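Local coordinates for protein L-threonine 3-dehydrogenase (Clostridioides difficile, PDB 7OL1) that probably catalyses the NAD-dependent oxidation of the L-threonine side-chain hydroxyl to a ketone, at residues G228-M234 / T263-P269; S223-T229 / V289-Q294; A111-M116 / M162-T166. All coordinates share one frame; numbering follows the deposited sequence.

Overall arrangement
Interactions 1 and 2 are neighbours and share G228 and T229, with P269 of the first packing on I225 of the second, so the two contacts hold successive parts of the chain between strands 220-223 and 232-235. Interaction 1 is antiparallel strand pairing, partly buried, with methionine and phenylalanine on one face and polar groups on the other. Interaction 2 lies farther from the chain centre and is mostly polar: it fixes that loop to the start of helix 291-299 by an amide and a stacked arginine. Interaction 3, about 25 Å from both between centres, is fully buried helix packing beside the second subunit, mainly apolar with a single hydrogen bond across it.

Interaction 1. Residues G228-M234 / T263-P269; sequences GTKMDMM and TAMSFSP
M233 and M265 pair their backbones where the short strand 265-266 runs antiparallel to strand 232-235. The M233 N to M265 O bond is 3.0 Å long and nearly straight, at 164°, although the donor stands above the carbonyl plane. The return bond from M265 N to M233 O is weak, as is the one from A264 N to the same oxygen. D232 and S266 form the adjacent non-hydrogen-bonded pair, and F267 N then reaches M231 O at 3.3 Å. CA-H...O contacts continue the seam: S266 CA lies 3.0 Å from M231 O and S268 CA lies 3.1 Å from T229 O.

The apolar contact belongs to the face carrying M233 and M265. With CG between its own backbone N and carbonyl carbon (chi1 56°), the F267 ring swings back toward M233. M233 crosses it at about a right angle, its CG 3.5 Å from F267 CZ and its sulfur placed obliquely to the ring, a Met-aromatic contact. M265 SD comes to the same ring at its edge, in plane. Beyond the paired residues, M234 CG touches A264 CB at 4.1 Å.

Polar side chains lie on the D232 and S266 face. T263 OG1 is modelled as a donor to D232 OD2, but so close that the bond's geometry is doubtful. L304 N is a second donor to that oxygen, while S266 OG pairs with N302 O. At the far end, S268 sits at the N-cap of helix 269-277, its CB 3.4 Å from G228 CA and its OG bonded to E271.

Y207 of helix 207-217 packs against M233 and F267, M324 of helix 321-334 against M265 and F267, and strand 232-235 continues the sheet through M234 to strand 184-194.

Interaction 2. Residues S223-T229 / V289-Q294; sequences SYIAEGT and VDPVRQ
An Asp-capped helix start, residues 289-294, meets a loop that closes in a type II beta turn from A226 to T229, with G228 supplying the positive phi such a turn uses. Where they meet, the guanidinium of R293 lies flat over one face of the Y224 ring, the planes 6° apart and the centres 3.8 Å apart, a stacked cation-pi contact. NH2 sits over the CD2 side of the ring and NH1 over CE2. The N-cap residue D290 steadies that guanidinium from its edge: R293 NE is 2.8 Å from D290 OD2 in a salt bridge, and D290 OD1 accepts from V292 N. One carboxylate therefore both caps the helix and orients the arginine. The far end of Y224 is held as well, its OH bonding G203 O. A226 CB rests 3.9 Å from V289 CG1. D290 N gives a weak bond to Y224 O.

Q294 joins the two segments through both ends of its amide, its chain bent at chi2 (64°). OE1 takes a nearly straight bond from A226 N at 2.9 Å. NE2, which also bonds D298 OD1, gives one to T229 OG1 at 3.0 Å, and T229 OG1 in turn donates to A226 O, tying the turn to Q294.

Interaction 3. Residues A111-M116 / M162-T166; sequences AWNLNM and MYGVT
Helices 108-129 and 162-181 pair here next to the subunit interface, where short-chain dehydrogenases and their epimerase relatives commonly dimerise through a four-helix bundle. Their segments A111-M116 and M162-T166 run roughly parallel, crossing at -27°, with a closest axis approach of 9.8 Å. Y163 begins a sequence matching the family's YxxxK signature, so the contact lies on the helix that carries it.

T166 is the knob, set in a hole formed by A111, W112, N115 and M116. Its OG1 lies between the backbone N and the carbonyl carbon (chi1 65°), facing N115 while it also donates to Y163 O in its own helix. N115 ND2 gives OG1 an almost straight bond of 3.1 Å, with the oxygen in the amide plane. N115 OD1 accepts from L99 N; with both ends bonded, the amide's orientation is probably fixed. The methyl CG2 of T166 meets W112 CE3 obliquely at 3.9 Å, and M116 SD approaches T166 CB at 3.8 Å, the two side chains crossing at a slant.

Apolar contacts surround this bond. M162 SD reaches the edge of the indole, 4.0 Å from W112 CE3, a Met-aromatic approach. V165 CG1 is 4.2 Å from W112 CZ3, again at the edge, whereas M116 CG lies over one face. The edge of the Y163 ring faces N115 ND2, amide and ring planes being steeply inclined.

On the A111 and Y163 side, A104 of helix 101-106 closes the packing; on the W112 side, L173, Y176 and L172 of the second subunit pack on W112, M162 and V165.

Interaction 1. Residues G228-M234 / T263-P269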
loop_
_atom_site.group_PDB
_atom_site.type_symbol
_atom_site.label_atom_id
_atom_site.label_comp_id
_atom_site.label_asym_id
_atom_site.label_seq_id
_atom_site.Cartn_x
_atom_site.Cartn_y
_atom_site.Cartn_z
ATOM N N GLY A 228 21.458 -9.459 22.482
ATOM C CA GLY A 228 22.025 -9.276 21.128
ATOM C C GLY A 228 21.010 -8.930 20.022
ATOM O O GLY A 228 21.465 -8.734 18.867
ATOM N N THR A 229 19.701 -8.821 20.309
ATOM C CA THR A 229 18.680 -8.355 19.326
ATOM C C THR A 229 18.806 -6.834 19.136
ATOM O O THR A 229 18.571 -6.091 20.097
ATOM C CB THR A 229 17.261 -8.767 19.731
ATOM O OG1 THR A 229 17.203 -10.191 19.833
ATOM C CG2 THR A 229 16.230 -8.302 18.726
ATOM N N LYS A 230 19.167 -6.383 17.931
ATOM C CA LYS A 230 19.458 -4.955 17.640
ATOM C C LYS A 230 18.243 -4.333 16.940
ATOM O O LYS A 230 17.569 -5.056 16.140
ATOM C CB LYS A 230 20.764 -4.832 16.843
ATOM C CG LYS A 230 22.021 -4.681 17.701
ATOM C CD LYS A 230 23.317 -4.503 16.915
ATOM C CE LYS A 230 24.241 -3.446 17.495
ATOM N NZ LYS A 230 24.565 -2.420 16.476
ATOM N N MET A 231 17.967 -3.054 17.251
ATOM C CA MET A 231 16.779 -2.283 16.780
ATOM C C MET A 231 17.121 -0.794 16.653
ATOM O O MET A 231 17.916 -0.294 17.459
ATOM C CB MET A 231 15.617 -2.435 17.768
ATOM C CG MET A 231 14.567 -3.429 17.301
ATOM S SD MET A 231 13.351 -3.881 18.567
ATOM C CE MET A 231 14.412 -4.119 19.992
ATOM N N ASP A 232 16.511 -0.066 15.720
ATOM C CA ASP A 232 16.645 1.411 15.785
ATOM C C ASP A 232 15.806 1.946 16.949
ATOM O O ASP A 232 14.692 1.410 17.201
ATOM C CB ASP A 232 16.209 2.128 14.523
ATOM C CG ASP A 232 17.109 1.852 13.350
ATOM O OD1 ASP A 232 16.914 0.772 12.721
ATOM O OD2 ASP A 232 17.964 2.725 13.072
ATOM N N MET A 233 16.333 2.992 17.581
ATOM C CA MET A 233 15.698 3.766 18.655
ATOM C C MET A 233 16.039 5.240 18.462
ATOM O O MET A 233 17.017 5.556 17.738
ATOM C CB MET A 233 16.199 3.343 20.028
ATOM C CG MET A 233 15.952 1.909 20.319
ATOM S SD MET A 233 14.292 1.634 20.810
ATOM C CE MET A 233 14.392 -0.116 21.182
ATOM N N MET A 234 15.239 6.087 19.108
ATOM C CA MET A 234 15.410 7.553 19.135
ATOM C C MET A 234 14.778 8.084 20.440
ATOM O O MET A 234 13.760 7.520 20.900
ATOM C CB MET A 234 14.778 8.147 17.871
ATOM C CG MET A 234 15.087 9.618 17.695
ATOM S SD MET A 234 14.542 10.387 16.138
ATOM C CE MET A 234 14.985 9.115 14.962
ATOM N N THR A 263 16.927 7.848 12.344
ATOM C CA THR A 263 17.415 7.044 13.484
ATOM C C THR A 263 18.545 7.816 14.157
ATOM O O THR A 263 19.078 8.786 13.529
ATOM C CB THR A 263 17.830 5.646 13.037
ATOM O OG1 THR A 263 18.024 4.878 14.225
ATOM C CG2 THR A 263 19.066 5.703 12.171
ATOM N N ALA A 264 18.807 7.442 15.409
ATOM C CA ALA A 264 19.815 8.054 16.299
ATOM C C ALA A 264 20.768 6.981 16.822
ATOM O O ALA A 264 21.874 7.351 17.230
ATOM C CB ALA A 264 19.111 8.734 17.445
ATOM N N MET A 265 20.329 5.718 16.827
ATOM C CA MET A 265 21.036 4.593 17.487
ATOM C C MET A 265 20.361 3.260 17.112
ATOM O O MET A 265 19.194 3.295 16.721
ATOM C CB MET A 265 21.122 4.795 19.016
ATOM C CG MET A 265 19.817 5.071 19.767
ATOM S SD MET A 265 19.973 5.811 21.475
ATOM C CE MET A 265 20.343 7.512 21.072
ATOM N N SER A 266 21.146 2.173 17.083
ATOM C CA SER A 266 20.737 0.748 17.193
ATOM C C SER A 266 21.363 0.169 18.461
ATOM O O SER A 266 22.500 0.541 18.763
ATOM C CB SER A 266 21.169 -0.084 16.014
ATOM O OG SER A 266 20.944 0.604 14.797
ATOM N N PHE A 267 20.674 -0.735 19.155
ATOM C CA PHE A 267 21.249 -1.417 20.330
ATOM C C PHE A 267 20.411 -2.619 20.786
ATOM O O PHE A 267 19.145 -2.700 20.667
ATOM C CB PHE A 267 21.533 -0.404 21.439
ATOM C CG PHE A 267 20.379 0.440 21.918
ATOM C CD1 PHE A 267 19.335 -0.134 22.634
ATOM C CD2 PHE A 267 20.385 1.819 21.733
ATOM C CE1 PHE A 267 18.290 0.642 23.106
ATOM C CE2 PHE A 267 19.349 2.595 22.223
ATOM C CZ PHE A 267 18.307 2.005 22.910
ATOM N N SER A 268 21.174 -3.585 21.286
ATOM C CA SER A 268 20.708 -4.824 21.942
ATOM C C SER A 268 20.469 -4.501 23.406
ATOM O O SER A 268 21.097 -3.593 23.940
ATOM C CB SER A 268 21.728 -5.910 21.782
ATOM O OG SER A 268 22.963 -5.529 22.384
ATOM N N PRO A 269 19.579 -5.241 24.091
ATOM C CA PRO A 269 19.272 -4.973 25.500
ATOM C C PRO A 269 20.522 -4.863 26.390
ATOM O O PRO A 269 20.566 -4.066 27.325
ATOM C CB PRO A 269 18.433 -6.203 25.887
ATOM C CG PRO A 269 17.759 -6.628 24.597
ATOM C CD PRO A 269 18.801 -6.360 23.534
#

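Interaction 2. Residues S223-T229 / V289-Q294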
loop_
_atom_site.group_PDB
_atom_site.type_symbol
_atom_site.label_atom_id
_atom_site.label_comp_id
_atom_site.label_asym_id
_atom_site.label_seq_id
_atom_site.Cartn_x
_atom_site.Cartn_y
_atom_site.Cartn_z
ATOM N N SER A 223 14.088 -8.700 30.796
ATOM C CA SER A 223 13.872 -8.390 29.349
ATOM C C SER A 223 12.901 -9.409 28.748
ATOM O O SER A 223 13.085 -10.605 28.997
ATOM C CB SER A 223 15.161 -8.379 28.540
ATOM O OG SER A 223 16.203 -7.676 29.209
ATOM N N TYR A 224 11.916 -8.947 27.980
ATOM C CA TYR A 224 10.993 -9.808 27.193
ATOM C C TYR A 224 11.616 -10.003 25.801
ATOM O O TYR A 224 11.050 -10.754 24.966
ATOM C CB TYR A 224 9.545 -9.276 27.240
ATOM C CG TYR A 224 9.288 -7.855 26.788
ATOM C CD1 TYR A 224 9.365 -6.780 27.665
ATOM C CD2 TYR A 224 8.912 -7.581 25.483
ATOM C CE1 TYR A 224 9.120 -5.477 27.248
ATOM C CE2 TYR A 224 8.660 -6.286 25.050
ATOM C CZ TYR A 224 8.762 -5.226 25.933
ATOM O OH TYR A 224 8.508 -3.962 25.480
ATOM N N ILE A 225 12.796 -9.404 25.588
ATOM C CA ILE A 225 13.506 -9.370 24.277
ATOM C C ILE A 225 14.916 -9.950 24.455
ATOM O O ILE A 225 15.628 -9.528 25.400
ATOM C CB ILE A 225 13.480 -7.936 23.714
ATOM C CG1 ILE A 225 12.242 -7.729 22.835
ATOM C CG2 ILE A 225 14.764 -7.594 22.976
ATOM C CD1 ILE A 225 11.792 -6.288 22.714
ATOM N N ALA A 226 15.267 -10.890 23.567
ATOM C CA ALA A 226 16.476 -11.745 23.613
ATOM C C ALA A 226 17.720 -10.866 23.529
ATOM O O ALA A 226 17.645 -9.826 22.858
ATOM C CB ALA A 226 16.444 -12.744 22.482
ATOM N N GLU A 227 18.813 -11.280 24.172
ATOM C CA GLU A 227 20.082 -10.502 24.225
ATOM C C GLU A 227 20.678 -10.491 22.817
ATOM O O GLU A 227 20.328 -11.397 22.033
ATOM C CB GLU A 227 21.014 -11.044 25.319
ATOM C CG GLU A 227 22.005 -12.117 24.896
ATOM C CD GLU A 227 22.799 -12.672 26.072
ATOM O OE1 GLU A 227 23.389 -11.866 26.818
ATOM O OE2 GLU A 227 22.805 -13.903 26.263
ATOM N N GLY A 228 21.458 -9.459 22.482
ATOM C CA GLY A 228 22.025 -9.276 21.128
ATOM C C GLY A 228 21.010 -8.930 20.022
ATOM O O GLY A 228 21.465 -8.734 18.867
ATOM N N THR A 229 19.701 -8.821 20.309
ATOM C CA THR A 229 18.680 -8.355 19.326
ATOM C C THR A 229 18.806 -6.834 19.136
ATOM O O THR A 229 18.571 -6.091 20.097
ATOM C CB THR A 229 17.261 -8.767 19.731
ATOM O OG1 THR A 229 17.203 -10.191 19.833
ATOM C CG2 THR A 229 16.230 -8.302 18.726
ATOM N N VAL A 289 11.723 -14.355 27.299
ATOM C CA VAL A 289 11.610 -14.144 25.824
ATOM C C VAL A 289 10.158 -14.320 25.387
ATOM O O VAL A 289 9.811 -15.430 24.962
ATOM C CB VAL A 289 12.536 -15.077 25.011
ATOM C CG1 VAL A 289 13.193 -14.316 23.867
ATOM C CG2 VAL A 289 13.582 -15.806 25.859
ATOM N N ASP A 290 9.354 -13.258 25.433
ATOM C CA ASP A 290 8.053 -13.229 24.717
ATOM C C ASP A 290 8.336 -13.510 23.243
ATOM O O ASP A 290 8.939 -12.689 22.555
ATOM C CB ASP A 290 7.320 -11.901 24.888
ATOM C CG ASP A 290 5.904 -11.917 24.331
ATOM O OD1 ASP A 290 5.669 -12.578 23.278
ATOM O OD2 ASP A 290 5.047 -11.258 24.950
ATOM N N PRO A 291 7.933 -14.685 22.713
ATOM C CA PRO A 291 8.278 -15.061 21.346
ATOM C C PRO A 291 7.501 -14.266 20.290
ATOM O O PRO A 291 7.973 -14.246 19.174
ATOM C CB PRO A 291 7.906 -16.550 21.233
ATOM C CG PRO A 291 7.558 -16.977 22.651
ATOM C CD PRO A 291 7.132 -15.719 23.380
ATOM N N VAL A 292 6.358 -13.661 20.649
ATOM C CA VAL A 292 5.489 -12.927 19.676
ATOM C C VAL A 292 6.142 -11.577 19.360
ATOM O O VAL A 292 6.047 -11.164 18.186
ATOM C CB VAL A 292 4.030 -12.724 20.145
ATOM C CG1 VAL A 292 3.102 -12.439 18.957
ATOM C CG2 VAL A 292 3.512 -13.893 20.973
ATOM N N ARG A 293 6.752 -10.924 20.361
ATOM C CA ARG A 293 7.393 -9.581 20.233
ATOM C C ARG A 293 8.787 -9.731 19.606
ATOM O O ARG A 293 9.129 -8.907 18.734
ATOM C CB ARG A 293 7.487 -8.866 21.588
ATOM C CG ARG A 293 6.472 -7.746 21.808
ATOM C CD ARG A 293 5.279 -8.107 22.686
ATOM N NE ARG A 293 5.674 -8.697 23.967
ATOM C CZ ARG A 293 5.799 -8.063 25.140
ATOM N NH1 ARG A 293 5.552 -6.767 25.262
ATOM N NH2 ARG A 293 6.179 -8.750 26.204
ATOM N N GLN A 294 9.560 -10.724 20.059
ATOM C CA GLN A 294 10.820 -11.180 19.417
ATOM C C GLN A 294 10.576 -11.368 17.914
ATOM O O GLN A 294 11.319 -10.766 17.119
ATOM C CB GLN A 294 11.291 -12.491 20.048
ATOM C CG GLN A 294 12.688 -12.895 19.611
ATOM C CD GLN A 294 13.691 -11.877 20.088
ATOM O OE1 GLN A 294 13.672 -11.471 21.253
ATOM N NE2 GLN A 294 14.566 -11.445 19.186
#

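Interaction 3. Residues A111-M116 / M162-T166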
loop_
_atom_site.group_PDB
_atom_site.type_symbol
_atom_site.label_atom_id
_atom_site.label_comp_id
_atom_site.label_asym_id
_atom_site.label_seq_id
_atom_site.Cartn_x
_atom_site.Cartn_y
_atom_site.Cartn_z
ATOM N N ALA A 111 -8.320 -0.906 12.715
ATOM C CA ALA A 111 -7.012 -0.285 12.406
ATOM C C ALA A 111 -6.988 0.152 10.944
ATOM O O ALA A 111 -6.542 1.301 10.658
ATOM C CB ALA A 111 -5.897 -1.234 12.681
ATOM N N TRP A 112 -7.488 -0.694 10.054
ATOM C CA TRP A 112 -7.581 -0.300 8.631
ATOM C C TRP A 112 -8.485 0.943 8.524
ATOM O O TRP A 112 -8.024 1.971 7.965
ATOM C CB TRP A 112 -8.026 -1.466 7.740
ATOM C CG TRP A 112 -8.271 -1.012 6.338
ATOM C CD1 TRP A 112 -9.411 -0.462 5.835
ATOM C CD2 TRP A 112 -7.302 -0.946 5.291
ATOM N NE1 TRP A 112 -9.225 -0.108 4.529
ATOM C CE2 TRP A 112 -7.936 -0.375 4.180
ATOM C CE3 TRP A 112 -5.958 -1.297 5.201
ATOM C CZ2 TRP A 112 -7.280 -0.174 2.979
ATOM C CZ3 TRP A 112 -5.299 -1.078 4.017
ATOM C CH2 TRP A 112 -5.956 -0.532 2.920
ATOM N N ASN A 113 -9.695 0.902 9.094
ATOM C CA ASN A 113 -10.676 2.017 8.981
ATOM C C ASN A 113 -10.039 3.306 9.514
ATOM O O ASN A 113 -9.960 4.312 8.755
ATOM C CB ASN A 113 -12.017 1.731 9.668
ATOM C CG ASN A 113 -12.879 2.982 9.798
ATOM O OD1 ASN A 113 -13.176 3.653 8.808
ATOM N ND2 ASN A 113 -13.258 3.347 11.016
ATOM N N LEU A 114 -9.565 3.292 10.757
ATOM C CA LEU A 114 -9.022 4.531 11.376
ATOM C C LEU A 114 -7.813 4.999 10.574
ATOM O O LEU A 114 -7.748 6.190 10.298
ATOM C CB LEU A 114 -8.641 4.335 12.846
ATOM C CG LEU A 114 -7.959 5.558 13.489
ATOM C CD1 LEU A 114 -8.836 6.778 13.433
ATOM C CD2 LEU A 114 -7.583 5.284 14.936
ATOM N N ASN A 115 -6.878 4.098 10.246
ATOM C CA ASN A 115 -5.523 4.498 9.764
ATOM C C ASN A 115 -5.654 4.991 8.328
ATOM O O ASN A 115 -4.909 5.924 7.967
ATOM C CB ASN A 115 -4.465 3.401 9.919
ATOM C CG ASN A 115 -4.171 3.045 11.366
ATOM O OD1 ASN A 115 -4.799 3.566 12.280
ATOM N ND2 ASN A 115 -3.228 2.144 11.593
ATOM N N MET A 116 -6.615 4.449 7.579
ATOM C CA MET A 116 -6.754 4.746 6.132
ATOM C C MET A 116 -7.896 5.744 5.871
ATOM O O MET A 116 -7.650 6.703 5.135
ATOM C CB MET A 116 -6.929 3.434 5.365
ATOM C CG MET A 116 -5.787 2.454 5.639
ATOM S SD MET A 116 -4.116 3.139 5.257
ATOM C CE MET A 116 -4.409 3.595 3.550
ATOM N N MET A 162 -0.878 -5.689 10.081
ATOM C CA MET A 162 -1.917 -4.770 9.532
ATOM C C MET A 162 -1.414 -3.343 9.730
ATOM O O MET A 162 -1.574 -2.543 8.796
ATOM C CB MET A 162 -3.284 -4.950 10.201
ATOM C CG MET A 162 -4.324 -3.886 9.843
ATOM S SD MET A 162 -4.822 -3.856 8.108
ATOM C CE MET A 162 -5.800 -5.352 8.001
ATOM N N TYR A 163 -0.786 -3.042 10.873
ATOM C CA TYR A 163 -0.223 -1.686 11.103
ATOM C C TYR A 163 0.722 -1.349 9.943
ATOM O O TYR A 163 0.527 -0.304 9.259
ATOM C CB TYR A 163 0.475 -1.561 12.454
ATOM C CG TYR A 163 1.108 -0.214 12.676
ATOM C CD1 TYR A 163 0.451 0.941 12.319
ATOM C CD2 TYR A 163 2.369 -0.083 13.232
ATOM C CE1 TYR A 163 1.028 2.185 12.498
ATOM C CE2 TYR A 163 2.952 1.155 13.439
ATOM C CZ TYR A 163 2.275 2.290 13.062
ATOM O OH TYR A 163 2.793 3.520 13.240
ATOM N N GLY A 164 1.687 -2.237 9.676
ATOM C CA GLY A 164 2.654 -2.048 8.577
ATOM C C GLY A 164 1.959 -1.828 7.249
ATOM O O GLY A 164 2.290 -0.888 6.506
ATOM N N VAL A 165 0.994 -2.658 6.932
ATOM C CA VAL A 165 0.287 -2.500 5.635
ATOM C C VAL A 165 -0.315 -1.094 5.547
ATOM O O VAL A 165 -0.332 -0.541 4.441
ATOM C CB VAL A 165 -0.794 -3.576 5.517
ATOM C CG1 VAL A 165 -1.769 -3.294 4.374
ATOM C CG2 VAL A 165 -0.147 -4.947 5.415
ATOM N N THR A 166 -0.865 -0.570 6.650
ATOM C CA THR A 166 -1.574 0.729 6.628
ATOM C C THR A 166 -0.509 1.805 6.382
ATOM O O THR A 166 -0.778 2.692 5.555
ATOM C CB THR A 166 -2.474 0.976 7.851
ATOM O OG1 THR A 166 -1.762 1.071 9.080
ATOM C CG2 THR A 166 -3.518 -0.097 8.044
#